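Local coordinates for intracellular protein transport protein USO1 (Saccharomyces cerevisiae S288c, PDB 6LSU) that tethers transport vesicles and is required for protein transport from the endoplasmic reticulum to the Golgi complex, at residues L590-L601 with V634-F645. Sequence-based numbering, arbitrary orientation.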
ATOM      1  N   LEU A 590      13.096   7.649  30.026  1.00 71.95           N
ATOM      2  CA  LEU A 590      13.567   7.370  31.408  1.00 72.13           C
ATOM      3  C   LEU A 590      13.717   5.863  31.566  1.00 71.63           C
ATOM      4  O   LEU A 590      14.717   5.422  32.198  1.00 63.29           O
ATOM      5  CB  LEU A 590      12.573   7.927  32.419  1.00 71.64           C
ATOM      6  CG  LEU A 590      12.964   9.248  33.067  1.00 67.93           C
ATOM      7  CD1 LEU A 590      13.241  10.317  32.023  1.00 65.59           C
ATOM      8  CD2 LEU A 590      11.859   9.702  34.010  1.00 67.96           C
ATOM      9  N   PHE A 591      12.785   5.110  30.988  1.00 69.62           N
ATOM     10  CA  PHE A 591      12.779   3.627  31.128  1.00 75.41           C
ATOM     11  C   PHE A 591      14.150   3.035  30.728  1.00 78.59           C
ATOM     12  O   PHE A 591      14.604   3.209  29.568  1.00 80.52           O
ATOM     13  CB  PHE A 591      11.644   2.998  30.336  1.00 71.66           C
ATOM     14  CG  PHE A 591      11.400   1.580  30.775  1.00 78.34           C
ATOM     15  CD1 PHE A 591      12.368   0.617  30.568  1.00 77.96           C
ATOM     16  CD2 PHE A 591      10.231   1.224  31.434  1.00 81.51           C
ATOM     17  CE1 PHE A 591      12.175  -0.682  30.997  1.00 82.56           C
ATOM     18  CE2 PHE A 591      10.047  -0.076  31.865  1.00 84.53           C
ATOM     19  CZ  PHE A 591      11.019  -1.024  31.650  1.00 86.49           C
ATOM     20  N   GLY A 592      14.803   2.400  31.711  1.00 75.90           N
ATOM     21  CA  GLY A 592      16.129   1.759  31.646  1.00 72.03           C
ATOM     22  C   GLY A 592      17.260   2.754  31.407  1.00 72.80           C
ATOM     23  O   GLY A 592      18.321   2.310  30.939  1.00 84.08           O
ATOM     24  N   ASP A 593      17.074   4.042  31.683  1.00 65.17           N
ATOM     25  CA  ASP A 593      18.127   5.068  31.470  1.00 66.61           C
ATOM     26  C   ASP A 593      18.310   5.856  32.793  1.00 72.98           C
ATOM     27  O   ASP A 593      17.643   6.889  33.042  1.00 75.64           O
ATOM     28  CB  ASP A 593      17.821   5.873  30.196  1.00 60.73           C
ATOM     29  CG  ASP A 593      18.873   6.893  29.811  1.00 61.21           C
ATOM     30  OD1 ASP A 593      19.868   6.990  30.521  1.00 72.99           O
ATOM     31  OD2 ASP A 593      18.689   7.595  28.801  1.00 71.37           O
ATOM     32  N   PHE A 594      19.224   5.369  33.622  1.00 83.61           N
ATOM     33  CA  PHE A 594      19.653   5.965  34.918  1.00 83.30           C
ATOM     34  C   PHE A 594      20.019   7.450  34.758  1.00 73.93           C
ATOM     35  O   PHE A 594      19.498   8.261  35.508  1.00 88.57           O
ATOM     36  CB  PHE A 594      20.793   5.129  35.503  1.00 87.82           C
ATOM     37  CG  PHE A 594      20.328   3.805  36.059  1.00 99.23           C
ATOM     38  CD1 PHE A 594      20.272   2.668  35.265  1.00112.39           C
ATOM     39  CD2 PHE A 594      19.921   3.695  37.382  1.00111.32           C
ATOM     40  CE1 PHE A 594      19.828   1.456  35.785  1.00111.66           C
ATOM     41  CE2 PHE A 594      19.475   2.485  37.899  1.00111.17           C
ATOM     42  CZ  PHE A 594      19.429   1.367  37.098  1.00110.51           C
ATOM     43  N   LYS A 595      20.884   7.819  33.833  1.00 62.53           N
ATOM     44  CA  LYS A 595      21.282   9.235  33.666  1.00 72.04           C
ATOM     45  C   LYS A 595      20.060  10.084  33.301  1.00 76.92           C
ATOM     46  O   LYS A 595      20.042  11.281  33.660  1.00 80.47           O
ATOM     47  CB  LYS A 595      22.353   9.417  32.581  1.00 83.15           C
ATOM     48  CG  LYS A 595      23.564   8.500  32.691  1.00 85.09           C
ATOM     49  CD  LYS A 595      24.855   9.114  32.141  1.00 96.84           C
ATOM     50  CE  LYS A 595      25.778   8.115  31.463  1.00100.73           C
ATOM     51  NZ  LYS A 595      25.896   6.852  32.230  1.00107.30           N
ATOM     52  N   ALA A 596      19.105   9.544  32.539  1.00 75.16           N
ATOM     53  CA  ALA A 596      17.903  10.308  32.145  1.00 72.69           C
ATOM     54  C   ALA A 596      17.008  10.451  33.369  1.00 69.55           C
ATOM     55  O   ALA A 596      16.359  11.516  33.472  1.00 70.95           O
ATOM     56  CB  ALA A 596      17.177   9.665  30.985  1.00 72.79           C
ATOM     57  N   THR A 597      16.952   9.426  34.236  1.00 65.91           N
ATOM     58  CA  THR A 597      16.121   9.451  35.462  1.00 65.20           C
ATOM     59  C   THR A 597      16.696  10.517  36.415  1.00 71.69           C
ATOM     60  O   THR A 597      15.925  11.294  36.981  1.00 77.08           O
ATOM     61  CB  THR A 597      16.010   8.071  36.116  1.00 66.07           C
ATOM     62  OG1 THR A 597      15.195   7.214  35.307  1.00 64.15           O
ATOM     63  CG2 THR A 597      15.351   8.125  37.481  1.00 68.82           C
ATOM     64  N   ASN A 598      18.013  10.599  36.533  1.00 69.05           N
ATOM     65  CA  ASN A 598      18.695  11.595  37.391  1.00 70.93           C
ATOM     66  C   ASN A 598      18.386  13.007  36.889  1.00 76.63           C
ATOM     67  O   ASN A 598      18.226  13.924  37.747  1.00 82.12           O
ATOM     68  CB  ASN A 598      20.196  11.324  37.505  1.00 66.10           C
ATOM     69  CG  ASN A 598      20.487  10.082  38.322  1.00 69.12           C
ATOM     70  OD1 ASN A 598      19.575   9.388  38.772  1.00 67.97           O
ATOM     71  ND2 ASN A 598      21.760   9.766  38.499  1.00 76.20           N
ATOM     72  N   ASP A 599      18.308  13.205  35.577  1.00 73.12           N
ATOM     73  CA  ASP A 599      18.078  14.556  35.021  1.00 72.56           C
ATOM     74  C   ASP A 599      16.656  14.930  35.403  1.00 72.99           C
ATOM     75  O   ASP A 599      16.436  16.096  35.774  1.00 70.55           O
ATOM     76  CB  ASP A 599      18.324  14.607  33.516  1.00 83.46           C
ATOM     77  CG  ASP A 599      19.786  14.712  33.134  1.00 85.15           C
ATOM     78  OD1 ASP A 599      20.654  14.377  33.977  1.00 96.79           O
ATOM     79  OD2 ASP A 599      20.040  15.118  31.993  1.00 93.94           O
ATOM     80  N   PHE A 600      15.738  13.956  35.354  1.00 67.88           N
ATOM     81  CA  PHE A 600      14.298  14.182  35.641  1.00 68.74           C
ATOM     82  C   PHE A 600      14.108  14.551  37.122  1.00 70.08           C
ATOM     83  O   PHE A 600      13.475  15.587  37.408  1.00 70.60           O
ATOM     84  CB  PHE A 600      13.469  12.943  35.277  1.00 63.39           C
ATOM     85  CG  PHE A 600      11.993  13.090  35.548  1.00 54.89           C
ATOM     86  CD1 PHE A 600      11.296  14.122  34.944  1.00 55.67           C
ATOM     87  CD2 PHE A 600      11.325  12.260  36.440  1.00 54.80           C
ATOM     88  CE1 PHE A 600       9.933  14.287  35.155  1.00 52.76           C
ATOM     89  CE2 PHE A 600       9.972  12.436  36.690  1.00 52.36           C
ATOM     90  CZ  PHE A 600       9.270  13.430  36.018  1.00 55.52           C
ATOM     91  N   LEU A 601      14.660  13.715  38.014  1.00 75.76           N
ATOM     92  CA  LEU A 601      14.592  13.791  39.511  1.00 70.82           C
ATOM     93  C   LEU A 601      15.301  15.034  40.051  1.00 69.60           C
ATOM     94  O   LEU A 601      15.127  15.331  41.206  1.00 82.99           O
ATOM     95  CB  LEU A 601      15.255  12.552  40.114  1.00 61.33           C
ATOM     96  CG  LEU A 601      14.487  11.246  39.924  1.00 59.85           C
ATOM     97  CD1 LEU A 601      15.192  10.110  40.608  1.00 57.71           C
ATOM     98  CD2 LEU A 601      13.072  11.323  40.407  1.00 59.63           C
ATOM     99  N   VAL A 634       7.960   5.128  36.947  1.00 75.14           N
ATOM    100  CA  VAL A 634       9.103   4.676  36.101  1.00 72.53           C
ATOM    101  C   VAL A 634      10.334   5.406  36.632  1.00 70.97           C
ATOM    102  O   VAL A 634      11.350   4.743  36.839  1.00 71.98           O
ATOM    103  CB  VAL A 634       8.844   4.885  34.585  1.00 71.51           C
ATOM    104  CG1 VAL A 634      10.129   4.843  33.752  1.00 69.04           C
ATOM    105  CG2 VAL A 634       7.842   3.870  34.052  1.00 64.06           C
ATOM    106  N   ALA A 635      10.224   6.718  36.867  1.00 74.68           N
ATOM    107  CA  ALA A 635      11.324   7.558  37.398  1.00 78.65           C
ATOM    108  C   ALA A 635      11.795   6.939  38.713  1.00 78.28           C
ATOM    109  O   ALA A 635      13.021   6.931  38.971  1.00 75.31           O
ATOM    110  CB  ALA A 635      10.885   8.989  37.592  1.00 76.98           C
ATOM    111  N   TYR A 636      10.865   6.396  39.510  1.00 73.37           N
ATOM    112  CA  TYR A 636      11.246   5.716  40.770  1.00 73.07           C
ATOM    113  C   TYR A 636      12.153   4.511  40.452  1.00 74.41           C
ATOM    114  O   TYR A 636      13.252   4.429  41.017  1.00 77.11           O
ATOM    115  CB  TYR A 636      10.027   5.341  41.621  1.00 74.10           C
ATOM    116  CG  TYR A 636      10.460   4.438  42.742  1.00 71.76           C
ATOM    117  CD1 TYR A 636      11.468   4.827  43.598  1.00 75.03           C
ATOM    118  CD2 TYR A 636       9.945   3.175  42.877  1.00 76.66           C
ATOM    119  CE1 TYR A 636      11.954   3.985  44.578  1.00 79.29           C
ATOM    120  CE2 TYR A 636      10.417   2.320  43.856  1.00 86.81           C
ATOM    121  CZ  TYR A 636      11.415   2.731  44.712  1.00 78.05           C
ATOM    122  OH  TYR A 636      11.875   1.892  45.678  1.00 94.61           O
ATOM    123  N   GLU A 637      11.717   3.627  39.546  1.00 82.30           N
ATOM    124  CA  GLU A 637      12.370   2.331  39.170  1.00 82.71           C
ATOM    125  C   GLU A 637      13.831   2.475  38.712  1.00 76.47           C
ATOM    126  O   GLU A 637      14.586   1.490  38.817  1.00 67.12           O
ATOM    127  CB  GLU A 637      11.607   1.709  38.008  1.00 87.74           C
ATOM    128  CG  GLU A 637      12.184   0.386  37.555  1.00 95.72           C
ATOM    129  CD  GLU A 637      11.723  -0.800  38.379  1.00104.02           C
ATOM    130  OE1 GLU A 637      12.532  -1.735  38.580  1.00109.39           O
ATOM    131  OE2 GLU A 637      10.540  -0.806  38.776  1.00102.97           O
ATOM    132  N   PHE A 638      14.231   3.627  38.186  1.00 76.79           N
ATOM    133  CA  PHE A 638      15.617   3.815  37.692  1.00 79.30           C
ATOM    134  C   PHE A 638      16.273   4.939  38.496  1.00 81.81           C
ATOM    135  O   PHE A 638      17.321   5.452  38.065  1.00 86.83           O
ATOM    136  CB  PHE A 638      15.550   3.961  36.163  1.00 82.85           C
ATOM    137  CG  PHE A 638      14.860   2.783  35.499  1.00 74.93           C
ATOM    138  CD1 PHE A 638      15.498   1.553  35.406  1.00 71.52           C
ATOM    139  CD2 PHE A 638      13.561   2.876  35.024  1.00 74.96           C
ATOM    140  CE1 PHE A 638      14.865   0.458  34.828  1.00 68.98           C
ATOM    141  CE2 PHE A 638      12.933   1.785  34.427  1.00 75.97           C
ATOM    142  CZ  PHE A 638      13.590   0.575  34.322  1.00 69.37           C
ATOM    143  N   SER A 639      15.699   5.280  39.659  1.00 85.86           N
ATOM    144  CA  SER A 639      16.329   6.124  40.715  1.00 83.85           C
ATOM    145  C   SER A 639      17.383   5.294  41.461  1.00 86.12           C
ATOM    146  O   SER A 639      17.128   4.099  41.707  1.00 83.77           O
ATOM    147  CB  SER A 639      15.308   6.612  41.684  1.00 79.96           C
ATOM    148  OG  SER A 639      14.769   5.509  42.413  1.00 76.06           O
ATOM    149  N   SER A 640      18.497   5.911  41.854  1.00 93.06           N
ATOM    150  CA  SER A 640      19.528   5.298  42.733  1.00 95.97           C
ATOM    151  C   SER A 640      19.737   6.145  44.002  1.00104.12           C
ATOM    152  O   SER A 640      19.077   7.215  44.151  1.00103.81           O
ATOM    153  CB  SER A 640      20.816   5.085  41.968  1.00 94.75           C
ATOM    154  OG  SER A 640      21.654   6.235  42.017  1.00104.60           O
ATOM    155  N   LYS A 641      20.624   5.672  44.887  1.00105.91           N
ATOM    156  CA  LYS A 641      21.064   6.366  46.124  1.00 98.33           C
ATOM    157  C   LYS A 641      21.590   7.761  45.796  1.00101.65           C
ATOM    158  O   LYS A 641      21.342   8.674  46.611  1.00107.51           O
ATOM    159  CB  LYS A 641      22.224   5.622  46.777  1.00102.22           C
ATOM    160  CG  LYS A 641      21.850   4.459  47.674  1.00105.56           C
ATOM    161  CD  LYS A 641      23.011   3.511  47.909  1.00117.77           C
ATOM    162  CE  LYS A 641      24.355   4.207  48.046  1.00120.76           C
ATOM    163  NZ  LYS A 641      25.340   3.374  48.777  1.00124.60           N
ATOM    164  N   GLU A 642      22.328   7.903  44.686  1.00100.00           N
ATOM    165  CA  GLU A 642      23.013   9.173  44.316  1.00107.09           C
ATOM    166  C   GLU A 642      22.261   9.871  43.174  1.00 97.56           C
ATOM    167  O   GLU A 642      22.877  10.756  42.533  1.00 96.57           O
ATOM    168  CB  GLU A 642      24.500   8.933  43.996  1.00122.01           C
ATOM    169  CG  GLU A 642      25.454   9.225  45.164  1.00127.86           C
ATOM    170  CD  GLU A 642      25.686  10.687  45.565  1.00131.44           C
ATOM    171  OE1 GLU A 642      24.894  11.583  45.175  1.00126.79           O
ATOM    172  OE2 GLU A 642      26.679  10.933  46.284  1.00131.90           O
ATOM    173  N   SER A 643      20.977   9.560  42.947  1.00 86.99           N
ATOM    174  CA  SER A 643      20.097  10.423  42.115  1.00 87.50           C
ATOM    175  C   SER A 643      19.846  11.722  42.874  1.00 88.28           C
ATOM    176  O   SER A 643      19.550  11.669  44.070  1.00 85.54           O
ATOM    177  CB  SER A 643      18.760   9.806  41.750  1.00 87.51           C
ATOM    178  OG  SER A 643      18.840   8.424  41.454  1.00 94.23           O
ATOM    179  N   PRO A 644      19.820  12.885  42.176  1.00 84.48           N
ATOM    180  CA  PRO A 644      19.613  14.187  42.811  1.00 90.12           C
ATOM    181  C   PRO A 644      18.424  14.263  43.775  1.00 84.41           C
ATOM    182  O   PRO A 644      18.512  14.964  44.736  1.00 88.94           O
ATOM    183  CB  PRO A 644      19.378  15.121  41.615  1.00 90.71           C
ATOM    184  CG  PRO A 644      20.200  14.495  40.525  1.00 92.47           C
ATOM    185  CD  PRO A 644      19.948  13.014  40.718  1.00 89.25           C
ATOM    186  N   PHE A 645      17.335  13.576  43.461  1.00 91.34           N
ATOM    187  CA  PHE A 645      16.262  13.270  44.437  1.00 88.70           C
ATOM    188  C   PHE A 645      16.531  11.833  44.843  1.00 84.99           C
ATOM    189  O   PHE A 645      16.195  10.921  44.098  1.00 88.70           O
ATOM    190  CB  PHE A 645      14.893  13.546  43.816  1.00 83.98           C
ATOM    191  CG  PHE A 645      13.727  13.631  44.776  1.00 83.30           C
ATOM    192  CD1 PHE A 645      13.669  12.877  45.939  1.00 75.41           C
ATOM    193  CD2 PHE A 645      12.625  14.399  44.446  1.00 75.23           C
ATOM    194  CE1 PHE A 645      12.538  12.912  46.744  1.00 78.41           C
ATOM    195  CE2 PHE A 645      11.510  14.436  45.259  1.00 77.08           C
ATOM    196  CZ  PHE A 645      11.455  13.690  46.407  1.00 74.04           C
TER
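An aromatic cluster of Phe-591, Phe-594 and Phe-638 joins the two segments in the armadillo-repeat part of the globular head. Phe-638, the first residue to leave the helix ending at Glu-637, turns its ring edge to both partners. It meets the face of Phe-591 in a tilted edge-to-face pair, with CZ 3.8 Å from Phe-591 CE1 and the planes at 55°. The pair with Phe-594 is closer to a true T, with planes at 88°. The backbone of Gly-592 lies over one face of Phe-638, its CA in CH-pi contact 3.8 Å from the ring centroid. Gly-592, in ARM repeat 10, sits in the type II turn between helices 577-590 and 594-601. A leucine in place of Phe-638 has no ring for either edge-to-face pair, and would probably leave the faces of Phe-591 and Phe-594 less covered and Gly-592 CA without its CH-pi partner. In the first turn of helix 594-601, the side chain of Thr-597 crosses that of Phe-638 at about a right angle, its OG1 3.4 Å from Phe-638 CB. Ala-635 CB meets the ring edge of Phe-600 at CD2, 3.5 Å away, and also touches Leu-590 CD2. Farther along, Asn-598 OD1 lies 2.9 Å from Ser-643 OG. Asn-598 CG stands beside its own backbone N (chi1 -70°), which turns the amide toward Ser-643. Asn-598 CB rests against Pro-644 CD. Leu-601 packs CD1 on Ser-639 CB at 3.7 Å and CB on Phe-645 CB, while Tyr-650 of helix 647-658 also touches its side chain.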